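Local coordinates for SusD superfamily protein (Parabacteroides distasonis, PDB 3OTN) that probably binds carbohydrate or other nutrients at the outer membrane, at residues 432-437 with 443-448; 243-246 with 251-254; 35-40 with 79-84. One frame throughout, in Å; residues are numbered along the deposited sequence.

Contact 1: residues 432-437 with 443-448. With ACT (acetate ion), chain I.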
loop_
_atom_site.group_PDB
_atom_site.type_symbol
_atom_site.label_atom_id
_atom_site.label_comp_id
_atom_site.label_asym_id
_atom_site.label_seq_id
_atom_site.Cartn_x
_atom_site.Cartn_y
_atom_site.Cartn_z
ATOM N N ARG A 432 -4.419 -11.521 11.929
ATOM C CA ARG A 432 -5.772 -12.134 12.018
ATOM C C ARG A 432 -6.597 -11.494 13.144
ATOM O O ARG A 432 -7.327 -12.175 13.857
ATOM C CB ARG A 432 -5.715 -13.667 12.119
ATOM C CG ARG A 432 -5.289 -14.261 10.768
ATOM C CD ARG A 432 -5.319 -15.737 10.708
ATOM N NE ARG A 432 -4.695 -16.191 9.460
ATOM C CZ ARG A 432 -4.445 -17.468 9.180
ATOM N NH1 ARG A 432 -4.770 -18.411 10.047
ATOM N NH2 ARG A 432 -3.856 -17.813 8.042
ATOM N N LYS A 433 -6.458 -10.172 13.255
ATOM C CA LYS A 433 -7.213 -9.350 14.189
ATOM C C LYS A 433 -7.801 -8.164 13.439
ATOM O O LYS A 433 -7.156 -7.587 12.570
ATOM C CB LYS A 433 -6.338 -8.842 15.347
ATOM C CG LYS A 433 -5.702 -9.934 16.213
ATOM C CD LYS A 433 -6.641 -10.482 17.251
ATOM C CE LYS A 433 -5.922 -11.483 18.156
ATOM N NZ LYS A 433 -6.942 -12.103 19.032
ATOM N N ILE A 434 -9.024 -7.794 13.802
ATOM C CA ILE A 434 -9.707 -6.620 13.254
ATOM C C ILE A 434 -10.090 -5.682 14.421
ATOM O O ILE A 434 -10.721 -6.111 15.417
ATOM C CB ILE A 434 -10.970 -7.057 12.518
ATOM C CG1 ILE A 434 -10.581 -7.705 11.174
ATOM C CG2 ILE A 434 -11.933 -5.885 12.299
ATOM C CD1 ILE A 434 -11.781 -8.310 10.418
ATOM N N ARG A 435 -9.711 -4.411 14.301
ATOM C CA ARG A 435 -10.089 -3.432 15.305
ATOM C C ARG A 435 -11.596 -3.126 15.195
ATOM O O ARG A 435 -12.073 -2.710 14.153
ATOM C CB ARG A 435 -9.286 -2.137 15.139
ATOM C CG ARG A 435 -9.388 -1.220 16.332
ATOM C CD ARG A 435 -8.702 0.123 16.083
ATOM N NE ARG A 435 -8.517 0.826 17.342
ATOM C CZ ARG A 435 -9.436 1.559 17.961
ATOM N NH1 ARG A 435 -10.668 1.738 17.453
ATOM N NH2 ARG A 435 -9.118 2.130 19.110
ATOM N N ASP A 436 -12.332 -3.342 16.277
ATOM C CA ASP A 436 -13.746 -3.022 16.331
ATOM C C ASP A 436 -13.934 -1.535 16.632
ATOM O O ASP A 436 -13.382 -1.016 17.600
ATOM C CB ASP A 436 -14.458 -3.848 17.414
ATOM C CG ASP A 436 -15.954 -3.530 17.488
ATOM O OD1 ASP A 436 -16.667 -3.783 16.502
ATOM O OD2 ASP A 436 -16.389 -3.019 18.526
ATOM N N ASP A 437 -14.726 -0.848 15.821
ATOM C CA ASP A 437 -14.796 0.626 15.900
ATOM C C ASP A 437 -15.436 1.102 17.220
ATOM O O ASP A 437 -14.973 2.068 17.823
ATOM C CB ASP A 437 -15.594 1.176 14.741
ATOM C CG ASP A 437 -14.947 0.918 13.415
ATOM O OD1 ASP A 437 -13.707 1.022 13.348
ATOM O OD2 ASP A 437 -15.680 0.619 12.440
ATOM N N VAL A 443 -10.471 -7.913 17.733
ATOM C CA VAL A 443 -11.243 -9.155 17.752
ATOM C C VAL A 443 -10.693 -10.068 16.661
ATOM O O VAL A 443 -10.029 -9.606 15.744
ATOM C CB VAL A 443 -12.766 -8.906 17.594
ATOM C CG1 VAL A 443 -13.243 -7.843 18.580
ATOM C CG2 VAL A 443 -13.104 -8.444 16.203
ATOM N N ASP A 444 -10.946 -11.372 16.768
ATOM C CA ASP A 444 -10.450 -12.293 15.772
ATOM C C ASP A 444 -11.078 -12.010 14.429
ATOM O O ASP A 444 -12.285 -11.736 14.338
ATOM C CB ASP A 444 -10.728 -13.738 16.158
ATOM C CG ASP A 444 -9.876 -14.200 17.308
ATOM O OD1 ASP A 444 -8.907 -13.493 17.684
ATOM O OD2 ASP A 444 -10.195 -15.280 17.824
ATOM N N PHE A 445 -10.239 -12.068 13.393
ATOM C CA PHE A 445 -10.690 -11.909 12.017
ATOM C C PHE A 445 -11.805 -12.911 11.734
ATOM O O PHE A 445 -12.859 -12.511 11.257
ATOM C CB PHE A 445 -9.500 -12.113 11.088
ATOM C CG PHE A 445 -9.799 -11.951 9.610
ATOM C CD1 PHE A 445 -10.492 -12.923 8.898
ATOM C CD2 PHE A 445 -9.236 -10.896 8.901
ATOM C CE1 PHE A 445 -10.695 -12.794 7.533
ATOM C CE2 PHE A 445 -9.419 -10.776 7.552
ATOM C CZ PHE A 445 -10.163 -11.733 6.860
ATOM N N ILE A 446 -11.564 -14.195 12.034
ATOM C CA ILE A 446 -12.527 -15.272 11.766
ATOM C C ILE A 446 -13.615 -15.166 12.849
ATOM O O ILE A 446 -13.349 -15.353 14.029
ATOM C CB ILE A 446 -11.851 -16.673 11.771
ATOM C CG1 ILE A 446 -10.860 -16.807 10.602
ATOM C CG2 ILE A 446 -12.906 -17.820 11.662
ATOM C CD1 ILE A 446 -9.929 -18.004 10.743
ATOM N N GLY A 447 -14.825 -14.811 12.448
ATOM C CA GLY A 447 -15.889 -14.441 13.379
ATOM C C GLY A 447 -16.237 -12.959 13.409
ATOM O O GLY A 447 -17.314 -12.610 13.905
ATOM N N TYR A 448 -15.385 -12.064 12.882
ATOM C CA TYR A 448 -15.748 -10.622 12.846
ATOM C C TYR A 448 -17.068 -10.381 12.088
ATOM O O TYR A 448 -17.248 -10.899 10.975
ATOM C CB TYR A 448 -14.660 -9.785 12.186
ATOM C CG TYR A 448 -14.987 -8.308 12.050
ATOM C CD1 TYR A 448 -15.063 -7.482 13.174
ATOM C CD2 TYR A 448 -15.182 -7.729 10.780
ATOM C CE1 TYR A 448 -15.360 -6.115 13.055
ATOM C CE2 TYR A 448 -15.474 -6.352 10.630
ATOM C CZ TYR A 448 -15.557 -5.559 11.770
ATOM O OH TYR A 448 -15.832 -4.224 11.615
HETATM C C ACT I . -12.650 3.595 20.431
HETATM O O ACT I . -11.948 3.576 19.389
HETATM O OXT ACT I . -13.858 3.392 20.244
HETATM C CH3 ACT I . -12.130 3.827 21.823
HETATM O O HOH W 1 -8.869 -15.068 13.441
HETATM O O HOH W 2 -7.043 -14.516 15.373
HETATM O O HOH W 3 -15.994 -2.669 13.762
#
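Ile434 lies across the ring of Tyr448, and this is the tightly packed side of the contact. Its CG2 methyl stands 3.5 Å from the centroid of the Tyr448 ring and only 12° off the ring normal, which makes it a true CH-pi contact over the face. The other branch reaches along the same ring: Ile434 CD1 is 3.5 Å from Tyr448 CD2, and it also meets Phe445 CD2 at 3.9 Å. The torsions are consistent with both methyls engaging at once: CG2 is anti to the backbone N, CG1 leaves beside it (chi1 -74°), and an extended chi2 carries CD1 outward. Phe445 and Tyr448 bracket a type II turn, and both rings also meet Tyr456, while Met428 adds to the cover over Ile434. At the polar end of this packed side, one water lies 2.7 Å from Tyr448 OH, donates to Asp436 OD1 and accepts from Asp437 N; Asp436 OD2 turns to Ser439.

The backbone frame is a two-stranded antiparallel beta hairpin directly after helix 424-431. Ile434 and Val443 form its hydrogen-bonded pair, with Ile434 N to Val443 O at 2.8 Å and Val443 N to Ile434 O at 2.9 Å. Beyond the last bridge, Phe445 N still bonds to Arg432 O, although it approaches from well above the carbonyl plane.

The looser, more exposed side carries charge and water. Lys433 bends at chi2 (-82°) to run alongside Asp444, and NZ closes a salt bridge of 2.8 Å to Asp444 OD1. Another water spans Arg432 O and Asp444 OD1, the latter weakly.

Contact 2: residues 243-246 with 251-254; sequences QNNK and YQVQ. With EDO (1,2-ethanediol), chain K.
Asn245 and Gln254 meet through their side-chain amides, which supply two of the three hydrogen bonds across this contact. Asn245 ND2 gives a hydrogen to Gln254 OE1 at 2.9 Å, and Gln254 NE2 returns one to Asn245 OD1 at 3.0 Å, so the two groups close a reciprocal ring. Three geometric facts support it: the side chains come from opposite directions, their amide planes are 27° apart, and each donor lies in the carbonyl plane of its acceptor, on a lone pair. The pairing couples the two orientations, since turning over one amide alone would set O against O and N against N. Gln254 gets there by folding at chi2 (-63°).

The second kind of interaction joins a side chain to the backbone. Asn245 N donates to Gln252 OE1 at 2.9 Å, tilted 30° from that carbonyl plane. Gln252 is extended beyond CG and spans the gap between the two segments, whose closest alpha carbons, Asn245 CA and Gln252 CA, are 7.0 Å apart. Residues 243-246 make a type II beta turn, with Asn245 at its third position in left-handed backbone geometry; 252-253 belong to strand 249-253, the middle strand of a three-stranded antiparallel sheet. Gln252 OE1 takes a further hydrogen bond from Asn354 ND2, and Gln252 NE2 donates to Ser356 OG, so this buried amide is satisfied at both ends. Asn244, next to Asn245 in the turn, donates from ND2 to Asp352 O and accepts at OD1 from Asn354 N.

Bonds to a bound molecule form the third group. An ethanediol, probably from the crystallisation liquor, sits on the backbone of Gln254: its O1 accepts from Gln254 N at 2.8 Å, its O2 donates to Gln254 O at 2.7 Å, and Arg260 holds it as well.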
loop_
_atom_site.group_PDB
_atom_site.type_symbol
_atom_site.label_atom_id
_atom_site.label_comp_id
_atom_site.label_asym_id
_atom_site.label_seq_id
_atom_site.Cartn_x
_atom_site.Cartn_y
_atom_site.Cartn_z
ATOM N N GLN A 243 6.217 17.797 -2.004
ATOM C CA GLN A 243 6.824 16.818 -1.109
ATOM C C GLN A 243 7.099 15.431 -1.716
ATOM O O GLN A 243 7.655 14.592 -1.033
ATOM C CB GLN A 243 5.989 16.690 0.176
ATOM C CG GLN A 243 5.953 17.981 0.956
ATOM C CD GLN A 243 7.282 18.283 1.645
ATOM O OE1 GLN A 243 8.142 18.946 1.106
ATOM N NE2 GLN A 243 7.424 17.808 2.833
ATOM N N ASN A 244 6.772 15.220 -2.995
ATOM C CA ASN A 244 7.040 13.949 -3.702
ATOM C C ASN A 244 8.506 13.468 -3.543
ATOM O O ASN A 244 9.428 14.239 -3.793
ATOM C CB ASN A 244 6.790 14.116 -5.210
ATOM C CG ASN A 244 5.300 14.069 -5.624
ATOM O OD1 ASN A 244 4.388 13.867 -4.831
ATOM N ND2 ASN A 244 5.081 14.282 -6.907
ATOM N N ASN A 245 8.688 12.227 -3.076
ATOM C CA ASN A 245 10.016 11.566 -2.927
ATOM C C ASN A 245 10.948 12.148 -1.852
ATOM O O ASN A 245 12.139 11.835 -1.847
ATOM C CB ASN A 245 10.754 11.514 -4.279
ATOM C CG ASN A 245 9.923 10.920 -5.385
ATOM O OD1 ASN A 245 9.838 11.477 -6.502
ATOM N ND2 ASN A 245 9.334 9.766 -5.118
ATOM N N LYS A 246 10.415 12.990 -0.957
ATOM C CA LYS A 246 11.184 13.679 0.079
ATOM C C LYS A 246 10.514 13.460 1.420
ATOM O O LYS A 246 9.383 12.976 1.504
ATOM C CB LYS A 246 11.191 15.210 -0.104
ATOM C CG LYS A 246 11.302 15.799 -1.472
ATOM C CD LYS A 246 11.777 17.265 -1.444
ATOM C CE LYS A 246 10.957 18.185 -0.557
ATOM N NZ LYS A 246 11.531 19.566 -0.541
ATOM N N TYR A 251 9.493 4.996 -0.901
ATOM C CA TYR A 251 9.184 4.512 -2.256
ATOM C C TYR A 251 7.735 4.860 -2.628
ATOM O O TYR A 251 6.826 4.653 -1.838
ATOM C CB TYR A 251 9.466 2.994 -2.342
ATOM C CG TYR A 251 9.588 2.555 -3.760
ATOM C CD1 TYR A 251 10.718 2.877 -4.502
ATOM C CD2 TYR A 251 8.548 1.874 -4.391
ATOM C CE1 TYR A 251 10.824 2.513 -5.856
ATOM C CE2 TYR A 251 8.640 1.496 -5.744
ATOM C CZ TYR A 251 9.758 1.825 -6.470
ATOM O OH TYR A 251 9.827 1.471 -7.782
ATOM N N GLN A 252 7.527 5.360 -3.840
ATOM C CA GLN A 252 6.234 5.830 -4.244
ATOM C C GLN A 252 5.949 5.473 -5.693
ATOM O O GLN A 252 6.852 5.347 -6.505
ATOM C CB GLN A 252 6.202 7.372 -4.139
ATOM C CG GLN A 252 6.390 7.950 -2.738
ATOM C CD GLN A 252 5.925 9.371 -2.646
ATOM O OE1 GLN A 252 6.572 10.279 -3.186
ATOM N NE2 GLN A 252 4.793 9.593 -1.954
ATOM N N VAL A 253 4.668 5.410 -6.020
ATOM C CA VAL A 253 4.214 5.444 -7.384
ATOM C C VAL A 253 4.323 6.892 -7.877
ATOM O O VAL A 253 3.888 7.821 -7.182
ATOM C CB VAL A 253 2.784 4.979 -7.532
ATOM C CG1 VAL A 253 2.411 5.004 -8.984
ATOM C CG2 VAL A 253 2.616 3.511 -6.996
ATOM N N GLN A 254 4.891 7.080 -9.064
ATOM C CA GLN A 254 5.213 8.426 -9.592
ATOM C C GLN A 254 4.105 8.944 -10.491
ATOM O O GLN A 254 3.695 8.281 -11.468
ATOM C CB GLN A 254 6.527 8.443 -10.380
ATOM C CG GLN A 254 7.750 7.847 -9.613
ATOM C CD GLN A 254 8.099 8.620 -8.365
ATOM O OE1 GLN A 254 8.276 8.053 -7.261
ATOM N NE2 GLN A 254 8.171 9.899 -8.504
HETATM C C1 EDO K . 5.142 4.263 -11.804
HETATM O O1 EDO K . 5.787 4.922 -10.680
HETATM C C2 EDO K . 4.557 5.285 -12.790
HETATM O O2 EDO K . 3.318 5.761 -12.246
#

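Contact 3: residues 35-40 with 79-84. With ACT (acetate ion), chain E.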
loop_
_atom_site.group_PDB
_atom_site.type_symbol
_atom_site.label_atom_id
_atom_site.label_comp_id
_atom_site.label_asym_id
_atom_site.label_seq_id
_atom_site.Cartn_x
_atom_site.Cartn_y
_atom_site.Cartn_z
ATOM N N LYS A 35 -3.685 2.437 -10.186
ATOM C CA LYS A 35 -4.092 2.749 -11.522
ATOM C C LYS A 35 -5.587 2.556 -11.677
ATOM O O LYS A 35 -6.207 1.723 -10.987
ATOM C CB LYS A 35 -3.347 1.888 -12.550
ATOM C CG LYS A 35 -3.706 0.400 -12.556
ATOM C CD LYS A 35 -3.088 -0.317 -13.765
ATOM C CE LYS A 35 -3.997 -1.398 -14.310
ATOM N NZ LYS A 35 -3.369 -2.190 -15.428
HETATM N N MSE A 36 -6.128 3.262 -12.659
HETATM C CA MSE A 36 -7.540 3.174 -12.987
HETATM C C MSE A 36 -7.790 1.876 -13.752
HETATM O O MSE A 36 -6.964 1.466 -14.588
HETATM C CB MSE A 36 -7.992 4.348 -13.815
HETATM C CG MSE A 36 -7.816 5.711 -13.146
HETATM SE SE MSE A 36 -8.598 6.003 -11.382
HETATM C CE MSE A 36 -10.506 5.648 -11.844
ATOM N N THR A 37 -8.916 1.251 -13.441
ATOM C CA THR A 37 -9.322 -0.027 -14.035
ATOM C C THR A 37 -10.721 0.115 -14.707
ATOM O O THR A 37 -11.382 1.143 -14.579
ATOM C CB THR A 37 -9.280 -1.179 -12.964
ATOM O OG1 THR A 37 -10.124 -0.841 -11.864
ATOM C CG2 THR A 37 -7.850 -1.426 -12.458
ATOM N N PRO A 38 -11.161 -0.893 -15.464
ATOM C CA PRO A 38 -12.471 -0.740 -16.157
ATOM C C PRO A 38 -13.590 -0.575 -15.176
ATOM O O PRO A 38 -13.597 -1.251 -14.163
ATOM C CB PRO A 38 -12.624 -2.060 -16.895
ATOM C CG PRO A 38 -11.268 -2.451 -17.203
ATOM C CD PRO A 38 -10.403 -2.017 -16.010
ATOM N N GLY A 39 -14.525 0.320 -15.473
ATOM C CA GLY A 39 -15.591 0.660 -14.554
ATOM C C GLY A 39 -15.510 2.148 -14.282
ATOM O O GLY A 39 -14.609 2.804 -14.786
ATOM N N TRP A 40 -16.407 2.669 -13.454
ATOM C CA TRP A 40 -16.389 4.082 -13.144
ATOM C C TRP A 40 -15.811 4.244 -11.783
ATOM O O TRP A 40 -16.319 3.679 -10.809
ATOM C CB TRP A 40 -17.790 4.688 -13.146
ATOM C CG TRP A 40 -17.822 6.209 -13.157
ATOM C CD1 TRP A 40 -17.230 7.085 -14.065
ATOM C CD2 TRP A 40 -18.492 7.020 -12.205
ATOM N NE1 TRP A 40 -17.507 8.389 -13.708
ATOM C CE2 TRP A 40 -18.280 8.376 -12.571
ATOM C CE3 TRP A 40 -19.248 6.736 -11.070
ATOM C CZ2 TRP A 40 -18.809 9.435 -11.829
ATOM C CZ3 TRP A 40 -19.762 7.766 -10.335
ATOM C CH2 TRP A 40 -19.552 9.107 -10.716
ATOM N N ILE A 79 -8.936 -7.999 -9.084
ATOM C CA ILE A 79 -8.065 -9.138 -8.954
ATOM C C ILE A 79 -7.334 -9.475 -10.290
ATOM O O ILE A 79 -6.172 -9.860 -10.269
ATOM C CB ILE A 79 -8.774 -10.396 -8.335
ATOM C CG1 ILE A 79 -9.942 -10.869 -9.214
ATOM C CG2 ILE A 79 -9.225 -10.116 -6.861
ATOM C CD1 ILE A 79 -10.672 -12.061 -8.679
ATOM N N GLU A 80 -7.993 -9.320 -11.435
ATOM C CA GLU A 80 -7.343 -9.559 -12.733
ATOM C C GLU A 80 -6.175 -8.616 -12.959
ATOM O O GLU A 80 -5.123 -9.025 -13.439
ATOM C CB GLU A 80 -8.330 -9.386 -13.900
ATOM C CG GLU A 80 -9.139 -10.594 -14.148
ATOM C CD GLU A 80 -10.232 -10.377 -15.167
ATOM O OE1 GLU A 80 -11.179 -9.594 -14.892
ATOM O OE2 GLU A 80 -10.154 -11.045 -16.211
ATOM N N ASP A 81 -6.388 -7.341 -12.634
ATOM C CA ASP A 81 -5.381 -6.291 -12.865
ATOM C C ASP A 81 -4.156 -6.547 -11.992
ATOM O O ASP A 81 -3.025 -6.428 -12.446
ATOM C CB ASP A 81 -5.975 -4.907 -12.551
ATOM C CG ASP A 81 -7.283 -4.661 -13.304
ATOM O OD1 ASP A 81 -7.206 -4.192 -14.442
ATOM O OD2 ASP A 81 -8.366 -5.022 -12.793
ATOM N N TRP A 82 -4.415 -6.909 -10.741
ATOM C CA TRP A 82 -3.352 -7.177 -9.805
ATOM C C TRP A 82 -2.537 -8.381 -10.236
ATOM O O TRP A 82 -1.317 -8.304 -10.223
ATOM C CB TRP A 82 -3.855 -7.379 -8.381
ATOM C CG TRP A 82 -4.087 -6.132 -7.610
ATOM C CD1 TRP A 82 -5.279 -5.496 -7.407
ATOM C CD2 TRP A 82 -3.115 -5.396 -6.883
ATOM N NE1 TRP A 82 -5.105 -4.386 -6.615
ATOM C CE2 TRP A 82 -3.778 -4.299 -6.281
ATOM C CE3 TRP A 82 -1.747 -5.538 -6.694
ATOM C CZ2 TRP A 82 -3.112 -3.367 -5.477
ATOM C CZ3 TRP A 82 -1.074 -4.591 -5.911
ATOM C CH2 TRP A 82 -1.771 -3.538 -5.290
ATOM N N TRP A 83 -3.204 -9.464 -10.637
ATOM C CA TRP A 83 -2.485 -10.669 -11.080
ATOM C C TRP A 83 -1.674 -10.436 -12.364
ATOM O O TRP A 83 -0.510 -10.723 -12.414
ATOM C CB TRP A 83 -3.476 -11.807 -11.320
ATOM C CG TRP A 83 -2.861 -13.118 -11.649
ATOM C CD1 TRP A 83 -2.465 -13.559 -12.876
ATOM C CD2 TRP A 83 -2.618 -14.174 -10.744
ATOM N NE1 TRP A 83 -1.968 -14.838 -12.792
ATOM C CE2 TRP A 83 -2.033 -15.243 -11.486
ATOM C CE3 TRP A 83 -2.800 -14.329 -9.364
ATOM C CZ2 TRP A 83 -1.657 -16.450 -10.888
ATOM C CZ3 TRP A 83 -2.416 -15.543 -8.759
ATOM C CH2 TRP A 83 -1.866 -16.587 -9.531
ATOM N N GLN A 84 -2.323 -9.935 -13.390
ATOM C CA GLN A 84 -1.685 -9.757 -14.696
ATOM C C GLN A 84 -0.530 -8.757 -14.639
ATOM O O GLN A 84 0.537 -9.025 -15.208
ATOM C CB GLN A 84 -2.703 -9.319 -15.742
ATOM C CG GLN A 84 -3.750 -10.351 -16.036
ATOM C CD GLN A 84 -4.829 -9.875 -17.014
ATOM O OE1 GLN A 84 -4.784 -8.753 -17.532
ATOM N NE2 GLN A 84 -5.797 -10.748 -17.279
HETATM C C ACT E . 0.858 -16.552 -14.199
HETATM O O ACT E . -0.281 -17.012 -13.919
HETATM O OXT ACT E . 1.045 -15.877 -15.261
HETATM C CH3 ACT E . 1.983 -16.799 -13.276
#
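Lys35 NZ forms its salt bridge with Asp85, one helical turn beyond Asp81, and passes Asp81 without bonding it. The distance from Lys35 NZ to Asp81 OD1 is 4.4 Å, beyond salt-bridge range. Two further residues of 35-40 come up to the same carboxylate, neither with a hydrogen bond. Thr37 comes closest, and with a methyl group. Its CG2 is 3.4 Å from Asp81 CG, and both carboxylate oxygens lie almost equally near, which places the methyl over the face of the carboxylate and not at one oxygen. The Thr37 torsion explains the choice of branch: OG1 takes the place between backbone N and carbonyl carbon (chi1 57°), and CG2 is the branch presented to the acid. Pro38 slides past with CD 4.2 Å from Asp81 OD1.

Asp81 stands in the first turn of helix 79-100, within the helical, TPR-related N-terminal region of the SusD fold, while residues 35-40 include one arm of the small antiparallel pair 36-37 and 42-43. Trp82 NE1 bonds to Thr44 O, just past strand 42-43. Trp83 instead meets Phe133 of helix 108-133, and its NE1 donates to O of an acetate, probably from the crystallisation liquor, 3.0 Å away and near the ring plane.

With only 126 Å² buried, the join rests on van der Waals packing of a methyl against a carboxylate. Lys35, bonded to Asp85 but still near Asp81, would probably ease the negative charge on Asp81 through space.

Contact 3 comes first along the chain, then contact 2, then contact 1, each closing before the next opens. Contact 3 ties segments with 38 residues between them, whereas contacts 2 and 1 are local pairings. No helix, strand or sheet is common to them. Centres of contacts 2 and 3 lie about 22 Å apart, those of 1 and 3 about 28 Å, and those of 1 and 2 about 32 Å, with 1 and 2 on opposite sides of the chain's centre. Single residues still relate them: Arg260 touches Lys35 of contact 3 and holds the ethanediol of contact 2, and Lys54, from between contact 3's segments, pairs with Asp437 of contact 1, so the N-terminal part of the chain touches the C-terminal part there.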